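Local coordinates for uncharacterized protein (Pyrococcus furiosus, PDB 4XLZ), which probably removes an acetyl group from N,N'-diacetylchitobiose, as a metal-binding deacetylase of carbohydrate esterase family 14, at residues I37-D42 / P149-T154; T112-S117 / G155-E160; I65-G70 / Y105-R110. All blocks are in the same frame, centred on the assembly; numbering follows the deposited sequence.

Interaction 1 of 3, residues I37-D42 / P149-T154. With CD (cadmium ion), chain G.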
loop_
_atom_site.group_PDB
_atom_site.type_symbol
_atom_site.label_atom_id
_atom_site.label_comp_id
_atom_site.label_asym_id
_atom_site.label_seq_id
_atom_site.Cartn_x
_atom_site.Cartn_y
_atom_site.Cartn_z
ATOM N N ILE A 37 -5.258 21.018 -15.475
ATOM C CA ILE A 37 -4.847 20.252 -14.285
ATOM C C ILE A 37 -3.400 20.580 -13.950
ATOM O O ILE A 37 -2.472 20.472 -14.853
ATOM C CB ILE A 37 -4.954 18.763 -14.634
ATOM C CG1 ILE A 37 -6.485 18.505 -14.948
ATOM C CG2 ILE A 37 -4.624 17.970 -13.317
ATOM C CD1 ILE A 37 -6.754 16.954 -15.212
ATOM N N GLU A 38 -3.157 21.006 -12.747
ATOM C CA GLU A 38 -1.801 21.405 -12.265
ATOM C C GLU A 38 -1.426 20.575 -11.091
ATOM O O GLU A 38 -2.190 20.373 -10.155
ATOM C CB GLU A 38 -1.664 22.912 -11.887
ATOM C CG GLU A 38 -2.819 23.371 -10.935
ATOM C CD GLU A 38 -2.729 24.866 -10.601
ATOM O OE1 GLU A 38 -1.863 25.543 -11.152
ATOM O OE2 GLU A 38 -3.449 25.330 -9.649
ATOM N N PRO A 39 -0.167 20.206 -11.024
ATOM C CA PRO A 39 0.303 19.447 -9.830
ATOM C C PRO A 39 0.325 20.261 -8.563
ATOM O O PRO A 39 -0.100 19.771 -7.498
ATOM C CB PRO A 39 1.770 19.008 -10.233
ATOM C CG PRO A 39 1.772 18.935 -11.748
ATOM C CD PRO A 39 0.750 20.121 -12.213
ATOM N N HIS A 40 0.804 21.563 -8.700
ATOM C CA HIS A 40 0.910 22.461 -7.539
ATOM C C HIS A 40 0.298 23.807 -7.950
ATOM O O HIS A 40 0.136 24.072 -9.125
ATOM C CB HIS A 40 2.444 22.725 -7.278
ATOM C CG HIS A 40 3.187 21.454 -7.079
ATOM N ND1 HIS A 40 4.205 21.099 -7.967
ATOM C CD2 HIS A 40 3.157 20.539 -6.078
ATOM C CE1 HIS A 40 4.736 19.953 -7.521
ATOM N NE2 HIS A 40 4.124 19.594 -6.382
ATOM N N PRO A 41 -0.039 24.600 -6.898
ATOM C CA PRO A 41 -0.537 25.971 -7.200
ATOM C C PRO A 41 0.684 26.745 -7.918
ATOM O O PRO A 41 1.819 26.732 -7.460
ATOM C CB PRO A 41 -0.697 26.587 -5.786
ATOM C CG PRO A 41 -0.916 25.373 -4.880
ATOM C CD PRO A 41 0.085 24.356 -5.465
ATOM N N ASP A 42 0.349 27.197 -9.069
ATOM C CA ASP A 42 1.199 27.973 -9.981
ATOM C C ASP A 42 1.586 27.263 -11.223
ATOM O O ASP A 42 1.994 27.887 -12.173
ATOM C CB ASP A 42 2.415 28.674 -9.365
ATOM C CG ASP A 42 3.628 27.748 -9.043
ATOM O OD1 ASP A 42 3.772 26.655 -9.646
ATOM O OD2 ASP A 42 4.524 28.145 -8.203
ATOM N N PRO A 149 7.899 13.606 -8.664
ATOM C CA PRO A 149 6.861 12.501 -8.849
ATOM C C PRO A 149 5.458 13.138 -8.931
ATOM O O PRO A 149 4.590 12.617 -9.629
ATOM C CB PRO A 149 6.978 11.671 -7.564
ATOM C CG PRO A 149 7.660 12.566 -6.534
ATOM C CD PRO A 149 8.661 13.433 -7.399
ATOM N N ASP A 150 5.213 14.322 -8.269
ATOM C CA ASP A 150 3.856 14.878 -8.387
ATOM C C ASP A 150 3.612 15.274 -9.847
ATOM O O ASP A 150 2.471 15.290 -10.309
ATOM C CB ASP A 150 3.697 16.185 -7.539
ATOM C CG ASP A 150 3.737 15.966 -6.047
ATOM O OD1 ASP A 150 3.886 16.955 -5.284
ATOM O OD2 ASP A 150 3.631 14.803 -5.513
ATOM N N HIS A 151 4.636 15.782 -10.568
ATOM C CA HIS A 151 4.387 16.155 -11.963
ATOM C C HIS A 151 4.160 14.925 -12.854
ATOM O O HIS A 151 3.213 14.937 -13.650
ATOM C CB HIS A 151 5.650 16.939 -12.456
ATOM C CG HIS A 151 5.561 18.398 -12.089
ATOM N ND1 HIS A 151 5.697 19.371 -13.049
ATOM C CD2 HIS A 151 5.212 18.987 -10.915
ATOM C CE1 HIS A 151 5.498 20.575 -12.430
ATOM N NE2 HIS A 151 5.286 20.366 -11.140
ATOM N N ARG A 152 5.017 13.884 -12.721
ATOM C CA ARG A 152 4.840 12.710 -13.585
ATOM C C ARG A 152 3.439 12.065 -13.274
ATOM O O ARG A 152 2.707 11.751 -14.223
ATOM C CB ARG A 152 5.898 11.667 -13.235
ATOM C CG ARG A 152 7.327 12.125 -13.591
ATOM C CD ARG A 152 8.302 10.959 -13.377
ATOM N NE ARG A 152 8.426 10.538 -11.977
ATOM C CZ ARG A 152 9.440 10.709 -11.190
ATOM N NH1 ARG A 152 10.501 11.474 -11.574
ATOM N NH2 ARG A 152 9.423 10.224 -9.968
ATOM N N ARG A 153 3.144 11.964 -11.998
ATOM C CA ARG A 153 1.853 11.333 -11.653
ATOM C C ARG A 153 0.647 12.165 -12.134
ATOM O O ARG A 153 -0.358 11.561 -12.597
ATOM C CB ARG A 153 1.768 11.064 -10.175
ATOM C CG ARG A 153 2.802 9.957 -9.741
ATOM C CD ARG A 153 2.902 9.836 -8.246
ATOM N NE ARG A 153 3.779 8.709 -7.980
ATOM C CZ ARG A 153 3.752 8.059 -6.847
ATOM N NH1 ARG A 153 3.010 8.467 -5.756
ATOM N NH2 ARG A 153 4.539 6.901 -6.762
ATOM N N THR A 154 0.733 13.524 -12.037
ATOM C CA THR A 154 -0.394 14.264 -12.551
ATOM C C THR A 154 -0.628 13.990 -13.999
ATOM O O THR A 154 -1.804 13.873 -14.472
ATOM C CB THR A 154 -0.095 15.777 -12.285
ATOM O OG1 THR A 154 -0.059 16.022 -10.890
ATOM C CG2 THR A 154 -1.251 16.636 -12.888
HETATM CD CD CD G . 4.928 22.234 -9.861
HETATM O O HOH W 1 7.260 22.106 -8.755
#

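Interaction 2 of 3, residues T112-S117 / G155-E160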
loop_
_atom_site.group_PDB
_atom_site.type_symbol
_atom_site.label_atom_id
_atom_site.label_comp_id
_atom_site.label_asym_id
_atom_site.label_seq_id
_atom_site.Cartn_x
_atom_site.Cartn_y
_atom_site.Cartn_z
ATOM N N THR A 112 4.337 16.563 -2.606
ATOM C CA THR A 112 5.416 15.516 -2.572
ATOM C C THR A 112 4.797 14.151 -2.227
ATOM O O THR A 112 5.550 13.162 -2.172
ATOM C CB THR A 112 6.644 15.742 -1.667
ATOM O OG1 THR A 112 6.358 15.701 -0.271
ATOM C CG2 THR A 112 7.314 17.152 -2.075
ATOM N N GLU A 113 3.470 14.114 -2.022
ATOM C CA GLU A 113 2.786 12.885 -1.533
ATOM C C GLU A 113 1.605 12.667 -2.441
ATOM O O GLU A 113 0.674 11.872 -1.999
ATOM C CB GLU A 113 2.358 13.025 -0.060
ATOM C CG GLU A 113 3.619 13.429 0.814
ATOM C CD GLU A 113 3.380 13.422 2.288
ATOM O OE1 GLU A 113 4.350 13.672 3.022
ATOM O OE2 GLU A 113 2.150 13.274 2.755
ATOM N N LEU A 114 1.535 13.099 -3.671
ATOM C CA LEU A 114 0.406 12.749 -4.542
ATOM C C LEU A 114 0.399 11.243 -4.815
ATOM O O LEU A 114 1.392 10.811 -5.417
ATOM C CB LEU A 114 0.540 13.562 -5.855
ATOM C CG LEU A 114 -0.614 13.253 -6.843
ATOM C CD1 LEU A 114 -2.050 13.690 -6.262
ATOM C CD2 LEU A 114 -0.373 14.013 -8.173
ATOM N N PRO A 115 -0.623 10.496 -4.483
ATOM C CA PRO A 115 -0.565 9.070 -4.861
ATOM C C PRO A 115 -0.689 8.834 -6.304
ATOM O O PRO A 115 -1.276 9.647 -7.055
ATOM C CB PRO A 115 -1.796 8.468 -4.120
ATOM C CG PRO A 115 -2.184 9.529 -3.051
ATOM C CD PRO A 115 -1.808 10.867 -3.673
ATOM N N TYR A 116 -0.232 7.624 -6.708
ATOM C CA TYR A 116 -0.540 7.179 -8.075
ATOM C C TYR A 116 -1.499 5.974 -7.896
ATOM O O TYR A 116 -1.043 4.830 -7.631
ATOM C CB TYR A 116 0.750 6.766 -8.843
ATOM C CG TYR A 116 0.431 6.302 -10.211
ATOM C CD1 TYR A 116 0.521 4.919 -10.530
ATOM C CD2 TYR A 116 -0.042 7.187 -11.189
ATOM C CE1 TYR A 116 0.257 4.466 -11.848
ATOM C CE2 TYR A 116 -0.370 6.760 -12.472
ATOM C CZ TYR A 116 -0.254 5.370 -12.790
ATOM O OH TYR A 116 -0.561 4.880 -14.038
ATOM N N SER A 117 -2.790 6.254 -7.942
ATOM C CA SER A 117 -3.726 5.190 -7.510
ATOM C C SER A 117 -5.071 5.457 -8.180
ATOM O O SER A 117 -5.450 6.532 -8.649
ATOM C CB SER A 117 -3.909 5.288 -5.982
ATOM O OG SER A 117 -4.580 6.517 -5.630
ATOM N N GLY A 155 0.475 13.963 -14.817
ATOM C CA GLY A 155 0.296 13.726 -16.245
ATOM C C GLY A 155 -0.371 12.362 -16.562
ATOM O O GLY A 155 -1.305 12.313 -17.336
ATOM N N PHE A 156 0.211 11.342 -15.939
ATOM C CA PHE A 156 -0.351 10.000 -16.250
ATOM C C PHE A 156 -1.756 9.882 -15.737
ATOM O O PHE A 156 -2.604 9.359 -16.453
ATOM C CB PHE A 156 0.538 8.927 -15.521
ATOM C CG PHE A 156 1.886 8.655 -16.189
ATOM C CD1 PHE A 156 1.926 8.317 -17.547
ATOM C CD2 PHE A 156 3.037 8.820 -15.395
ATOM C CE1 PHE A 156 3.215 8.041 -18.134
ATOM C CE2 PHE A 156 4.331 8.573 -16.008
ATOM C CZ PHE A 156 4.379 8.194 -17.379
ATOM N N LEU A 157 -2.006 10.329 -14.514
ATOM C CA LEU A 157 -3.395 10.208 -13.965
ATOM C C LEU A 157 -4.388 11.023 -14.794
ATOM O O LEU A 157 -5.546 10.602 -14.956
ATOM C CB LEU A 157 -3.437 10.659 -12.547
ATOM C CG LEU A 157 -2.636 9.770 -11.527
ATOM C CD1 LEU A 157 -2.475 10.575 -10.168
ATOM C CD2 LEU A 157 -3.426 8.447 -11.253
ATOM N N ALA A 158 -3.959 12.176 -15.331
ATOM C CA ALA A 158 -4.918 12.951 -16.137
ATOM C C ALA A 158 -5.282 12.266 -17.422
ATOM O O ALA A 158 -6.462 12.132 -17.756
ATOM C CB ALA A 158 -4.228 14.328 -16.488
ATOM N N ILE A 159 -4.279 11.654 -18.111
ATOM C CA ILE A 159 -4.515 10.970 -19.381
ATOM C C ILE A 159 -5.446 9.784 -19.084
ATOM O O ILE A 159 -6.415 9.532 -19.785
ATOM C CB ILE A 159 -3.196 10.492 -19.986
ATOM C CG1 ILE A 159 -2.429 11.744 -20.405
ATOM C CG2 ILE A 159 -3.478 9.596 -21.224
ATOM C CD1 ILE A 159 -0.921 11.410 -20.746
ATOM N N GLU A 160 -5.081 8.999 -18.060
ATOM C CA GLU A 160 -5.883 7.786 -17.687
ATOM C C GLU A 160 -7.275 8.189 -17.365
ATOM O O GLU A 160 -8.271 7.479 -17.753
ATOM C CB GLU A 160 -5.221 7.129 -16.492
ATOM C CG GLU A 160 -3.865 6.562 -16.903
ATOM C CD GLU A 160 -2.903 6.393 -15.660
ATOM O OE1 GLU A 160 -3.321 6.526 -14.502
ATOM O OE2 GLU A 160 -1.680 6.188 -15.917
#

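Interaction 3 of 3, residues I65-G70 / Y105-R110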
loop_
_atom_site.group_PDB
_atom_site.type_symbol
_atom_site.label_atom_id
_atom_site.label_comp_id
_atom_site.label_asym_id
_atom_site.label_seq_id
_atom_site.Cartn_x
_atom_site.Cartn_y
_atom_site.Cartn_z
ATOM N N ILE A 65 -8.020 22.143 -11.927
ATOM C CA ILE A 65 -7.932 21.144 -10.833
ATOM C C ILE A 65 -6.493 21.202 -10.311
ATOM O O ILE A 65 -5.588 21.059 -11.171
ATOM C CB ILE A 65 -8.211 19.726 -11.308
ATOM C CG1 ILE A 65 -9.661 19.630 -11.804
ATOM C CG2 ILE A 65 -8.052 18.763 -10.099
ATOM C CD1 ILE A 65 -9.987 18.246 -12.527
ATOM N N CYS A 66 -6.327 21.474 -9.047
ATOM C CA CYS A 66 -4.974 21.503 -8.451
ATOM C C CYS A 66 -4.859 20.242 -7.635
ATOM O O CYS A 66 -5.575 19.997 -6.684
ATOM C CB CYS A 66 -4.818 22.802 -7.620
ATOM S SG CYS A 66 -3.064 22.999 -7.157
HETATM N N MSE A 67 -3.828 19.451 -7.973
HETATM C CA MSE A 67 -3.756 18.083 -7.341
HETATM C C MSE A 67 -3.272 18.113 -5.923
HETATM O O MSE A 67 -3.708 17.355 -5.081
HETATM C CB MSE A 67 -2.682 17.241 -8.085
HETATM C CG MSE A 67 -2.881 17.132 -9.620
HETATM SE SE MSE A 67 -4.622 16.317 -10.082
HETATM C CE MSE A 67 -4.309 14.573 -9.430
ATOM N N THR A 68 -2.382 19.072 -5.564
ATOM C CA THR A 68 -1.773 19.137 -4.262
ATOM C C THR A 68 -1.867 20.537 -3.624
ATOM O O THR A 68 -2.352 21.505 -4.265
ATOM C CB THR A 68 -0.288 18.696 -4.202
ATOM O OG1 THR A 68 0.523 19.772 -4.760
ATOM C CG2 THR A 68 -0.004 17.419 -4.974
ATOM N N ASP A 69 -1.477 20.625 -2.388
ATOM C CA ASP A 69 -1.699 21.870 -1.612
ATOM C C ASP A 69 -0.431 22.736 -1.583
ATOM O O ASP A 69 -0.491 23.836 -1.043
ATOM C CB ASP A 69 -2.065 21.485 -0.185
ATOM C CG ASP A 69 -1.085 20.503 0.507
ATOM O OD1 ASP A 69 0.066 20.358 -0.034
ATOM O OD2 ASP A 69 -1.533 19.880 1.522
ATOM N N GLY A 70 0.629 22.311 -2.220
ATOM C CA GLY A 70 1.845 23.182 -2.166
ATOM C C GLY A 70 2.516 23.271 -0.794
ATOM O O GLY A 70 3.425 24.162 -0.543
ATOM N N TYR A 105 -10.870 23.517 -8.434
ATOM C CA TYR A 105 -11.069 22.375 -7.508
ATOM C C TYR A 105 -9.745 22.001 -6.850
ATOM O O TYR A 105 -8.757 21.825 -7.619
ATOM C CB TYR A 105 -11.520 21.135 -8.282
ATOM C CG TYR A 105 -12.910 21.228 -8.849
ATOM C CD1 TYR A 105 -13.179 21.837 -10.112
ATOM C CD2 TYR A 105 -13.969 20.615 -8.165
ATOM C CE1 TYR A 105 -14.501 21.842 -10.610
ATOM C CE2 TYR A 105 -15.261 20.651 -8.665
ATOM C CZ TYR A 105 -15.495 21.226 -9.865
ATOM O OH TYR A 105 -16.808 21.213 -10.397
ATOM N N TRP A 106 -9.717 21.922 -5.585
ATOM C CA TRP A 106 -8.497 21.614 -4.817
ATOM C C TRP A 106 -8.593 20.198 -4.342
ATOM O O TRP A 106 -9.454 19.852 -3.495
ATOM C CB TRP A 106 -8.387 22.507 -3.565
ATOM C CG TRP A 106 -8.289 24.004 -3.915
ATOM C CD1 TRP A 106 -9.341 24.897 -3.945
ATOM C CD2 TRP A 106 -7.127 24.692 -4.264
ATOM N NE1 TRP A 106 -8.783 26.212 -4.213
ATOM C CE2 TRP A 106 -7.460 26.035 -4.448
ATOM C CE3 TRP A 106 -5.803 24.282 -4.400
ATOM C CZ2 TRP A 106 -6.480 27.024 -4.751
ATOM C CZ3 TRP A 106 -4.775 25.237 -4.711
ATOM C CH2 TRP A 106 -5.180 26.590 -4.877
ATOM N N LEU A 107 -7.789 19.298 -4.866
ATOM C CA LEU A 107 -7.886 17.879 -4.351
ATOM C C LEU A 107 -7.244 17.734 -3.037
ATOM O O LEU A 107 -7.538 16.750 -2.307
ATOM C CB LEU A 107 -7.170 16.915 -5.336
ATOM C CG LEU A 107 -7.767 16.884 -6.732
ATOM C CD1 LEU A 107 -7.214 15.612 -7.432
ATOM C CD2 LEU A 107 -9.324 16.814 -6.824
ATOM N N ASN A 108 -6.291 18.643 -2.645
ATOM C CA ASN A 108 -5.672 18.698 -1.336
ATOM C C ASN A 108 -4.787 17.496 -0.933
ATOM O O ASN A 108 -4.482 17.375 0.200
ATOM C CB ASN A 108 -6.737 18.922 -0.179
ATOM C CG ASN A 108 -7.402 20.363 -0.246
ATOM O OD1 ASN A 108 -8.628 20.468 -0.262
ATOM N ND2 ASN A 108 -6.664 21.250 -0.241
ATOM N N TYR A 109 -4.338 16.784 -1.935
ATOM C CA TYR A 109 -3.260 15.804 -1.562
ATOM C C TYR A 109 -1.996 16.601 -1.132
ATOM O O TYR A 109 -1.773 17.731 -1.642
ATOM C CB TYR A 109 -2.930 14.837 -2.774
ATOM C CG TYR A 109 -4.144 13.932 -3.022
ATOM C CD1 TYR A 109 -4.312 12.833 -2.196
ATOM C CD2 TYR A 109 -4.986 14.184 -4.067
ATOM C CE1 TYR A 109 -5.428 11.996 -2.336
ATOM C CE2 TYR A 109 -6.119 13.296 -4.294
ATOM C CZ TYR A 109 -6.302 12.290 -3.375
ATOM O OH TYR A 109 -7.462 11.534 -3.558
ATOM N N ARG A 110 -1.254 16.071 -0.194
ATOM C CA ARG A 110 -0.112 16.857 0.263
ATOM C C ARG A 110 0.984 16.831 -0.821
ATOM O O ARG A 110 1.339 15.833 -1.422
ATOM C CB ARG A 110 0.467 16.301 1.560
ATOM C CG ARG A 110 1.605 17.260 2.078
ATOM C CD ARG A 110 2.041 16.817 3.532
ATOM N NE ARG A 110 0.893 17.123 4.482
ATOM C CZ ARG A 110 0.907 16.750 5.762
ATOM N NH1 ARG A 110 1.939 16.051 6.249
ATOM N NH2 ARG A 110 -0.120 17.038 6.554
HETATM O O HOH W 2 -5.137 20.958 -3.870
HETATM O O HOH W 3 -1.181 18.927 3.848
#

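Interaction 1 of 3, residues I37-D42 / P149-T154
Ile-37, near the end of strand 33-38, touches helix 149-164 through its CG2 branch, which lies 3.7 Å from Thr-154 CG2. Glu-38 turns from the helix, and its OE1 accepts a hydrogen bond from Cys-44 N. Pro-39 packs against the first turns of the helix. Its CG sits over one face of the His-151 ring, 3.7 Å from the ring centroid, a CH-pi contact. The same CG is 3.5 Å from Thr-154 OG1. That hydroxyl is turned back on its own helix and donates to Asp-150 O at 2.7 Å, a carbonyl that also takes Thr-154 N. The loop leaving strand 33-38 and the start of helix 149-164 each give one histidine to the cadmium site of the deacetylase; Asp-43, just past segment 37-42, is a third protein ligand. His-40 has CG anti to its carbonyl carbon (chi1 -56°), which carries the ring towards the helix. Its ND1 binds cadmium at 2.3 Å, and so does His-151 NE2, also at 2.3 Å. The rings meet rim to rim, with planes 38° apart. Water 1 is a further ligand, 2.6 Å from cadmium. On the other side of the imidazole, His-40 NE2 donates to Asp-150 OD1 at 2.9 Å. The carboxylate receives it on the anti lone pair, and the oxygen lies 20° out of the ring plane. Asp-150 OD1 also accepts from Thr-112 N, so this second-shell carboxylate is held while it fixes the rotation of the His-40 ring.

Interaction 2 of 3, residues T112-S117 / G155-E160
Tyr-116 reaches across from the loop before helix 118-131 to the flank of helix 149-164. Its CG stands anti to the backbone N (chi1 179°), which sends the ring out from CB towards the helix. Contact begins one atom into the ring. There CD2 lies 3.6 Å from Leu-157 CD2, with Leu-157 CG close behind. The next atom, Tyr-116 CE2, is 3.6 Å from Glu-160 OE1. It also touches Leu-157 CD2 and rests 3.8 Å from Phe-156 CB. Leu-157 and Phe-156 both approach the ring at a slant. CZ comes near the Glu-160 carboxylate, and at the tip Tyr-116 OH donates to Glu-160 OE2 at 2.5 Å. The acceptor lies at the edge of the phenol ring, in its plane. The hydroxyl reaches it on the syn side, 29° out of the carboxylate plane, and the two flat groups are turned 70° apart. Leu-157 also reaches the loop backbone. Its CD1 is 3.5 Å from Pro-115 O, a buried carbonyl without a polar partner in the model, and 4.5 Å from Leu-114 CD2. The contact thus ties the loop to the helix by a greasy base and a polar tip. Glu-160 OE1 forms a salt bridge with Arg-121, which also makes a cation-pi contact with Tyr-116. Glu-160 OE2 pairs with Arg-152 of a neighbouring subunit. With two arginines and a phenol around it, the carboxylate is likely to stay ionised, and the short bond from Tyr-116 is likely to keep it in place beside that subunit.

Interaction 3 of 3, residues I65-G70 / Y105-R110
Strands 61-68 and 103-109 are the two parallel strands of a beta-alpha-beta unit, joined through helix 81-99. Tyr-105 O accepts from Cys-66 N at 2.8 Å, and Leu-107 N donates to Cys-66 O at 2.9 Å. Both bonds are nearly straight (170° and 168° at the hydrogen). The register then shifts by one at a beta bulge, where Thr-68 pairs with Tyr-109. Tyr-109 N donates to Met-67 O at 3.3 Å, in the carbonyl plane. Water 2 fills in beside the bulge, donating hydrogen bonds to Cys-66 O and, weakly, to Thr-68 O, and accepting from Asn-108 N. On the Ile-65 and Tyr-109 face, Ile-65 CG2 lies 3.9 Å from Leu-107 CG. Met-67, a selenomethionine, lies side by side with Leu-107, and Met-67 CE is 3.7 Å from Leu-107 CD1. On the other face Cys-66 has SG anti to the backbone N (chi1 -169°), which puts the sulfur obliquely beside the six-membered ring of Trp-106, 4.8 Å from its centroid. Beyond the strands, Asp-69 N makes a weak bond to Tyr-109 O. The Asp-69 carboxylate lies against Arg-110, with OD1 3.5 Å from Arg-110 CA, and OD1 also accepts from Asp-111 N. Water 3 donates to Asp-69 OD2 at 2.5 Å and accepts from Arg-110 NE. An asparagine in place of Asp-69 would remove the negative charge and is likely to leave Arg-110 without its water-bridged counter-charge. The guanidinium also bonds Asn-108 O of a neighbouring subunit through NH1. The opposite charges of Asp-69 and Arg-110 therefore act through water rather than by direct contact, which probably steadies the arginine at the subunit interface.

Interactions 1 and 2 share helix 149-164, with centres about 8 Å apart. The centre of interaction 3 sits about 9 Å from that of interaction 1 and 12 Å from that of interaction 2, on the same parallel sheet that interaction 1 reaches: strand 33-38 neighbours strand 61-68. Along the chain, interaction 3 falls between the two segments of interaction 1 and closes before interaction 2 opens, while the segments of interactions 1 and 2 alternate. Bonds join them: Thr-112 N to Asp-150 OD1, Arg-153 NH1 to Leu-114 O, and Thr-68 OG1 to Pro-39 O. Interaction 1 holds the metal site; interactions 2 and 3 join the neighbouring loop and strands to it, and all three contacts extend to subunit interfaces.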